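Local coordinates for uncharacterized protein (Vanderwaltozyma polyspora, PDB 5THE) that probably binds guide RNA as a budding yeast Argonaute, here represented by its C-terminal lobe with the Piwi domain, at residues Glu57-Trp62 with Leu475-Gly480; Thr388-Gln393 with Ser485-Ala490. One frame throughout, in Å; residues are numbered along the deposited sequence.

In the fold
Both contacts meet at one connection of the Piwi domain, the loop between helix 465-475 and helix 490-515. Along the chain the order is 57-62, 388-393, 475-480, 485-490, so the two contacts interleave. Their centres lie about 14 Å apart. Contact 1 brings a loop from far earlier in the chain onto the start of this connection. Contact 2 sets the end of strand 383-389 against its last part. Gly60 O and Ser485 N, 2.9 Å apart, probably share a hydrogen bond, and so do Leu475 O and Ala490 N. The connection reaches nucleotides A4 and A5 of chain B, so contacts with the bound RNA and packing inside the lobe share one loop.

Contact 1 (Glu57-Trp62 with Leu475-Gly480); sequences ESKGNW and LCYIFG. With nucleotides of chain B.
The Tyr477 ring meets Gly60 and Trp62 obliquely. Its CE2 lies 3.6 Å from Gly60 CA, and its CD2 lies 4.1 Å from Trp62 CZ3. Residues 57-62 form a type II beta turn from Ser58 to Asn61. It packs against the connection between helix 465-475 and helix 490-515 in the Piwi domain. Gly60 is the third residue of the turn, and its phi is positive (66°), as suits glycine at that position of a type II turn. The turn's own bond, from Asn61 N to Ser58 O, is weak.

Trp62 presents the six-membered part of its indole. CH2 of this ring comes to 3.8 Å from the backbone O of Tyr477. With chi1 at 61° the indole is swung so that CZ3 and CH2 lead toward Tyr477. Elsewhere the indole meets His247 edge-to-face and also packs on Phe39. Lys59 is extended throughout, with CG anti to the backbone N (chi1 -171°), and its methylenes pass the tyrosine hydroxyl. Its CE is 3.9 Å from Tyr477 OH. The ammonium group goes further, to hydrogen bonds with Pro421 O and Leu32 O. No hydrogen bond joins the two segments, and the four touching residues are all buried. Replacing Tyr477 with an alanine would probably open a gap beside Gly60 and leave Trp62 CZ3 and the Lys59 methylenes without this packing partner.

Past Tyr477 the chain turns to the RNA. The Phe479 ring also meets the rings of Tyr493 and Tyr494 in helix 490-515. OP1 of A4 of chain B lies at the edge of the Phe479 ring, near its plane, 3.3 Å from Phe479 CE2.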
# COMPACT_ATOMS: atom_id res chain seq x y z
N GLU A 57 -7.92 19.91 -11.34
CA GLU A 57 -7.42 18.58 -11.67
C GLU A 57 -6.08 18.29 -11.02
O GLU A 57 -5.62 17.15 -11.09
CB GLU A 57 -7.32 18.40 -13.18
CG GLU A 57 -8.63 18.76 -13.86
CD GLU A 57 -8.67 18.31 -15.31
OE1 GLU A 57 -9.75 18.43 -15.92
OE2 GLU A 57 -7.64 17.87 -15.83
N SER A 58 -5.49 19.28 -10.37
CA SER A 58 -4.21 19.10 -9.70
C SER A 58 -4.37 18.71 -8.23
O SER A 58 -3.39 18.31 -7.62
CB SER A 58 -3.37 20.39 -9.80
OG SER A 58 -3.84 21.41 -8.93
N LYS A 59 -5.57 18.80 -7.66
CA LYS A 59 -5.76 18.33 -6.29
C LYS A 59 -5.58 16.81 -6.25
O LYS A 59 -6.25 16.08 -6.98
CB LYS A 59 -7.14 18.71 -5.77
CG LYS A 59 -7.28 18.43 -4.27
CD LYS A 59 -8.65 18.83 -3.74
CE LYS A 59 -8.71 18.65 -2.23
NZ LYS A 59 -10.09 18.95 -1.69
N GLY A 60 -4.67 16.34 -5.41
CA GLY A 60 -4.43 14.91 -5.33
C GLY A 60 -3.85 14.33 -6.60
O GLY A 60 -4.10 13.16 -6.91
N ASN A 61 -3.08 15.11 -7.35
CA ASN A 61 -2.69 14.70 -8.70
C ASN A 61 -1.52 15.61 -9.07
O ASN A 61 -1.72 16.69 -9.62
CB ASN A 61 -3.84 14.84 -9.68
CG ASN A 61 -3.48 14.39 -11.11
OD1 ASN A 61 -4.01 14.92 -12.07
ND2 ASN A 61 -2.60 13.47 -11.24
N TRP A 62 -0.31 15.18 -8.74
CA TRP A 62 0.87 15.99 -9.02
C TRP A 62 1.82 15.15 -9.88
O TRP A 62 1.47 14.08 -10.36
CB TRP A 62 1.52 16.47 -7.71
CG TRP A 62 1.99 15.34 -6.83
CD1 TRP A 62 3.24 14.77 -6.80
CD2 TRP A 62 1.20 14.61 -5.88
NE1 TRP A 62 3.27 13.75 -5.88
CE2 TRP A 62 2.03 13.63 -5.30
CE3 TRP A 62 -0.14 14.70 -5.46
CZ2 TRP A 62 1.58 12.75 -4.33
CZ3 TRP A 62 -0.58 13.82 -4.49
CH2 TRP A 62 0.27 12.86 -3.94
N LEU A 475 -4.29 10.19 4.74
CA LEU A 475 -3.53 8.98 4.48
C LEU A 475 -3.65 8.52 3.03
O LEU A 475 -2.88 7.65 2.61
CB LEU A 475 -3.96 7.88 5.43
CG LEU A 475 -3.40 7.99 6.85
CD1 LEU A 475 -4.05 6.97 7.74
CD2 LEU A 475 -1.91 7.80 6.80
N CYS A 476 -4.59 9.07 2.27
CA CYS A 476 -4.71 8.79 0.85
C CYS A 476 -3.63 9.47 0.03
O CYS A 476 -3.40 9.08 -1.12
CB CYS A 476 -6.09 9.20 0.35
SG CYS A 476 -7.40 8.14 1.04
N TYR A 477 -2.93 10.45 0.60
CA TYR A 477 -1.92 11.21 -0.12
C TYR A 477 -0.51 10.69 0.08
O TYR A 477 0.43 11.29 -0.43
CB TYR A 477 -1.99 12.69 0.30
CG TYR A 477 -3.19 13.43 -0.25
CD1 TYR A 477 -4.48 13.14 0.20
CD2 TYR A 477 -3.02 14.42 -1.22
CE1 TYR A 477 -5.58 13.82 -0.30
CE2 TYR A 477 -4.11 15.11 -1.72
CZ TYR A 477 -5.38 14.80 -1.26
OH TYR A 477 -6.45 15.48 -1.76
N ILE A 478 -0.31 9.58 0.80
CA ILE A 478 1.04 9.08 0.96
C ILE A 478 1.15 7.63 0.50
O ILE A 478 1.82 6.81 1.13
CB ILE A 478 1.54 9.22 2.41
CG1 ILE A 478 0.52 8.68 3.40
CG2 ILE A 478 1.86 10.68 2.72
CD1 ILE A 478 0.95 8.88 4.81
N PHE A 479 0.48 7.30 -0.59
CA PHE A 479 0.72 6.02 -1.25
C PHE A 479 1.99 6.18 -2.08
O PHE A 479 1.98 6.86 -3.12
CB PHE A 479 -0.48 5.62 -2.08
CG PHE A 479 -0.37 4.27 -2.71
CD1 PHE A 479 -0.32 3.13 -1.93
CD2 PHE A 479 -0.35 4.15 -4.09
CE1 PHE A 479 -0.26 1.88 -2.52
CE2 PHE A 479 -0.27 2.90 -4.68
CZ PHE A 479 -0.22 1.76 -3.90
N GLY A 480 3.09 5.58 -1.63
CA GLY A 480 4.40 6.00 -2.08
C GLY A 480 4.76 5.63 -3.52
O GLY A 480 5.80 6.09 -3.99
P A B 4 -1.23 1.95 -8.81
OP1 A B 4 -0.85 1.30 -7.53
OP2 A B 4 -1.51 1.16 -10.02
O5' A B 4 -2.48 2.89 -8.53
C5' A B 4 -2.33 4.01 -7.67
C4' A B 4 -2.92 5.26 -8.27
O4' A B 4 -2.21 5.62 -9.47
C3' A B 4 -4.37 5.18 -8.70
O3' A B 4 -5.23 5.32 -7.59
C2' A B 4 -4.46 6.31 -9.72
O2' A B 4 -4.52 7.57 -9.06
C1' A B 4 -3.09 6.20 -10.40
N9 A B 4 -3.13 5.31 -11.57
C8 A B 4 -3.16 3.94 -11.56
N7 A B 4 -3.19 3.40 -12.75
C5 A B 4 -3.16 4.50 -13.59
C6 A B 4 -3.16 4.57 -14.98
N6 A B 4 -3.20 3.47 -15.74
N1 A B 4 -3.12 5.81 -15.53
C2 A B 4 -3.07 6.88 -14.72
N3 A B 4 -3.06 6.94 -13.38
C4 A B 4 -3.12 5.69 -12.89

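Contact 2 (Thr388-Gln393 with Ser485-Ala490); sequences TVKRNQ and SVKVPA. With nucleotides of chain B.
Lys487 N gives a hydrogen bond of 2.8 Å to OP1 of A5 of chain B, with an angle of 135° at the hydrogen. The backbone of this Piwi-domain connection, between helix 465-475 and helix 490-515, thus holds an RNA phosphate. The Lys487 side chain starts alongside the same oxygen, its CG 3.2 Å from A5 OP1. A bend at the last torsion (chi4 -58°) sets NZ 3.5 Å from OP2 of A5. Val486 adds a van der Waals contact with the RNA backbone, its CG1 3.5 Å from O3' of A4 of chain B.

On the protein side, the Lys390 and Lys487 chains meet through their methylenes, with Lys390 CD 4.0 Å from Lys487 CE. Their ammonium groups are 6.1 Å apart, NZ to NZ; Lys487 NZ lies by the A5 phosphate, while Lys390 bends beyond CG and its NZ turns to Asp344. Asp344 takes a salt bridge from Lys390 NZ on OD1 and a hydrogen bond from Thr388 OG1 on OD2. Arg391 forms a salt bridge with another phosphate of the bound RNA.

Val488 fills the apolar part of the contact and also packs on Tyr493 of helix 490-515. Its CG1 is 4.3 Å from Lys390 CE. Its other methyl, CG2, is anti to the backbone N and lies 4.1 Å from Thr388 CB, near the end of strand 383-389.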
# COMPACT_ATOMS: atom_id res chain seq x y z
N THR A 388 -12.86 -0.38 5.99
CA THR A 388 -13.06 0.22 4.69
C THR A 388 -13.74 -0.76 3.75
O THR A 388 -13.39 -1.95 3.71
CB THR A 388 -11.72 0.68 4.07
OG1 THR A 388 -10.82 -0.44 4.01
CG2 THR A 388 -11.09 1.78 4.94
N VAL A 389 -14.72 -0.27 3.00
CA VAL A 389 -15.34 -1.01 1.91
C VAL A 389 -15.22 -0.13 0.68
O VAL A 389 -15.88 0.91 0.58
CB VAL A 389 -16.81 -1.36 2.20
CG1 VAL A 389 -17.47 -2.02 0.99
CG2 VAL A 389 -16.92 -2.27 3.43
N LYS A 390 -14.35 -0.52 -0.26
CA LYS A 390 -14.10 0.39 -1.37
C LYS A 390 -14.89 0.05 -2.63
O LYS A 390 -15.01 0.91 -3.51
CB LYS A 390 -12.60 0.46 -1.69
CG LYS A 390 -11.90 -0.84 -1.89
CD LYS A 390 -10.43 -0.61 -2.24
CE LYS A 390 -9.53 -1.47 -1.39
NZ LYS A 390 -10.06 -2.86 -1.28
N ARG A 391 -15.45 -1.15 -2.74
CA ARG A 391 -16.36 -1.49 -3.83
C ARG A 391 -17.78 -1.42 -3.27
O ARG A 391 -18.17 -2.24 -2.43
CB ARG A 391 -16.06 -2.86 -4.43
CG ARG A 391 -14.85 -2.88 -5.35
CD ARG A 391 -14.72 -4.24 -6.03
NE ARG A 391 -15.83 -4.52 -6.95
CZ ARG A 391 -15.81 -4.26 -8.26
NH1 ARG A 391 -14.74 -3.71 -8.82
NH2 ARG A 391 -16.87 -4.55 -9.01
N ASN A 392 -18.55 -0.44 -3.72
CA ASN A 392 -19.93 -0.34 -3.31
C ASN A 392 -20.70 0.29 -4.45
O ASN A 392 -20.12 0.71 -5.45
CB ASN A 392 -20.07 0.44 -2.00
CG ASN A 392 -19.32 1.75 -2.03
OD1 ASN A 392 -19.70 2.66 -2.77
ND2 ASN A 392 -18.25 1.85 -1.24
N GLN A 393 -22.02 0.36 -4.31
CA GLN A 393 -22.87 0.82 -5.40
C GLN A 393 -23.10 2.32 -5.38
O GLN A 393 -23.64 2.86 -6.35
CB GLN A 393 -24.23 0.11 -5.36
CG GLN A 393 -24.20 -1.33 -5.86
CD GLN A 393 -23.17 -1.57 -6.98
OE1 GLN A 393 -22.04 -1.96 -6.73
NE2 GLN A 393 -23.57 -1.31 -8.21
N SER A 485 -3.45 11.22 -4.92
CA SER A 485 -4.19 10.68 -3.78
C SER A 485 -5.00 9.47 -4.26
O SER A 485 -5.68 9.54 -5.29
CB SER A 485 -5.09 11.74 -3.15
OG SER A 485 -6.04 12.25 -4.08
N VAL A 486 -4.89 8.36 -3.53
CA VAL A 486 -5.58 7.14 -3.94
C VAL A 486 -6.93 7.03 -3.25
O VAL A 486 -7.30 7.88 -2.43
CB VAL A 486 -4.70 5.91 -3.67
CG1 VAL A 486 -3.47 5.95 -4.58
CG2 VAL A 486 -4.27 5.86 -2.21
N LYS A 487 -7.69 5.98 -3.58
CA LYS A 487 -9.10 5.94 -3.23
C LYS A 487 -9.34 5.45 -1.82
O LYS A 487 -10.48 5.50 -1.34
CB LYS A 487 -9.86 5.07 -4.24
CG LYS A 487 -9.42 3.59 -4.31
CD LYS A 487 -10.06 2.93 -5.55
CE LYS A 487 -9.79 1.43 -5.63
NZ LYS A 487 -8.34 1.09 -5.65
N VAL A 488 -8.28 5.01 -1.13
CA VAL A 488 -8.37 4.36 0.17
C VAL A 488 -7.07 4.69 0.89
O VAL A 488 -6.04 4.88 0.23
CB VAL A 488 -8.61 2.84 -0.03
CG1 VAL A 488 -7.32 2.12 -0.41
CG2 VAL A 488 -9.29 2.24 1.16
N PRO A 489 -7.04 4.82 2.22
CA PRO A 489 -5.78 5.22 2.88
C PRO A 489 -4.65 4.26 2.53
O PRO A 489 -4.86 3.06 2.35
CB PRO A 489 -6.13 5.17 4.37
CG PRO A 489 -7.63 5.53 4.38
CD PRO A 489 -8.16 4.76 3.17
N ALA A 490 -3.44 4.81 2.44
CA ALA A 490 -2.29 4.01 2.03
C ALA A 490 -2.11 2.71 2.82
O ALA A 490 -1.77 1.70 2.20
CB ALA A 490 -1.02 4.87 2.12
P A B 5 -6.45 4.31 -7.34
OP1 A B 5 -7.01 4.75 -6.03
OP2 A B 5 -5.99 2.92 -7.55
O5' A B 5 -7.51 4.72 -8.44
C5' A B 5 -8.03 6.04 -8.47
C4' A B 5 -8.65 6.35 -9.80
O4' A B 5 -7.64 6.29 -10.84
C3' A B 5 -9.72 5.37 -10.26
O3' A B 5 -10.98 5.70 -9.72
C2' A B 5 -9.67 5.50 -11.78
O2' A B 5 -10.36 6.66 -12.21
C1' A B 5 -8.18 5.75 -12.02
N9 A B 5 -7.46 4.51 -12.33
C8 A B 5 -6.93 3.58 -11.47
N7 A B 5 -6.34 2.59 -12.10
C5 A B 5 -6.52 2.90 -13.44
C6 A B 5 -6.12 2.24 -14.61
N6 A B 5 -5.45 1.09 -14.58
N1 A B 5 -6.45 2.82 -15.79
C2 A B 5 -7.13 3.99 -15.79
N3 A B 5 -7.55 4.71 -14.74
C4 A B 5 -7.21 4.08 -13.60
P A B 4 -1.23 1.95 -8.81
OP1 A B 4 -0.85 1.30 -7.53
OP2 A B 4 -1.51 1.16 -10.02
O5' A B 4 -2.48 2.89 -8.53
C5' A B 4 -2.33 4.01 -7.67
C4' A B 4 -2.92 5.26 -8.27
O4' A B 4 -2.21 5.62 -9.47
C3' A B 4 -4.37 5.18 -8.70
O3' A B 4 -5.23 5.32 -7.59
C2' A B 4 -4.46 6.31 -9.72
O2' A B 4 -4.52 7.57 -9.06
C1' A B 4 -3.09 6.20 -10.40
N9 A B 4 -3.13 5.31 -11.57
C8 A B 4 -3.16 3.94 -11.56
N7 A B 4 -3.19 3.40 -12.75
C5 A B 4 -3.16 4.50 -13.59
C6 A B 4 -3.16 4.57 -14.98
N6 A B 4 -3.20 3.47 -15.74
N1 A B 4 -3.12 5.81 -15.53
C2 A B 4 -3.07 6.88 -14.72
N3 A B 4 -3.06 6.94 -13.38
C4 A B 4 -3.12 5.69 -12.89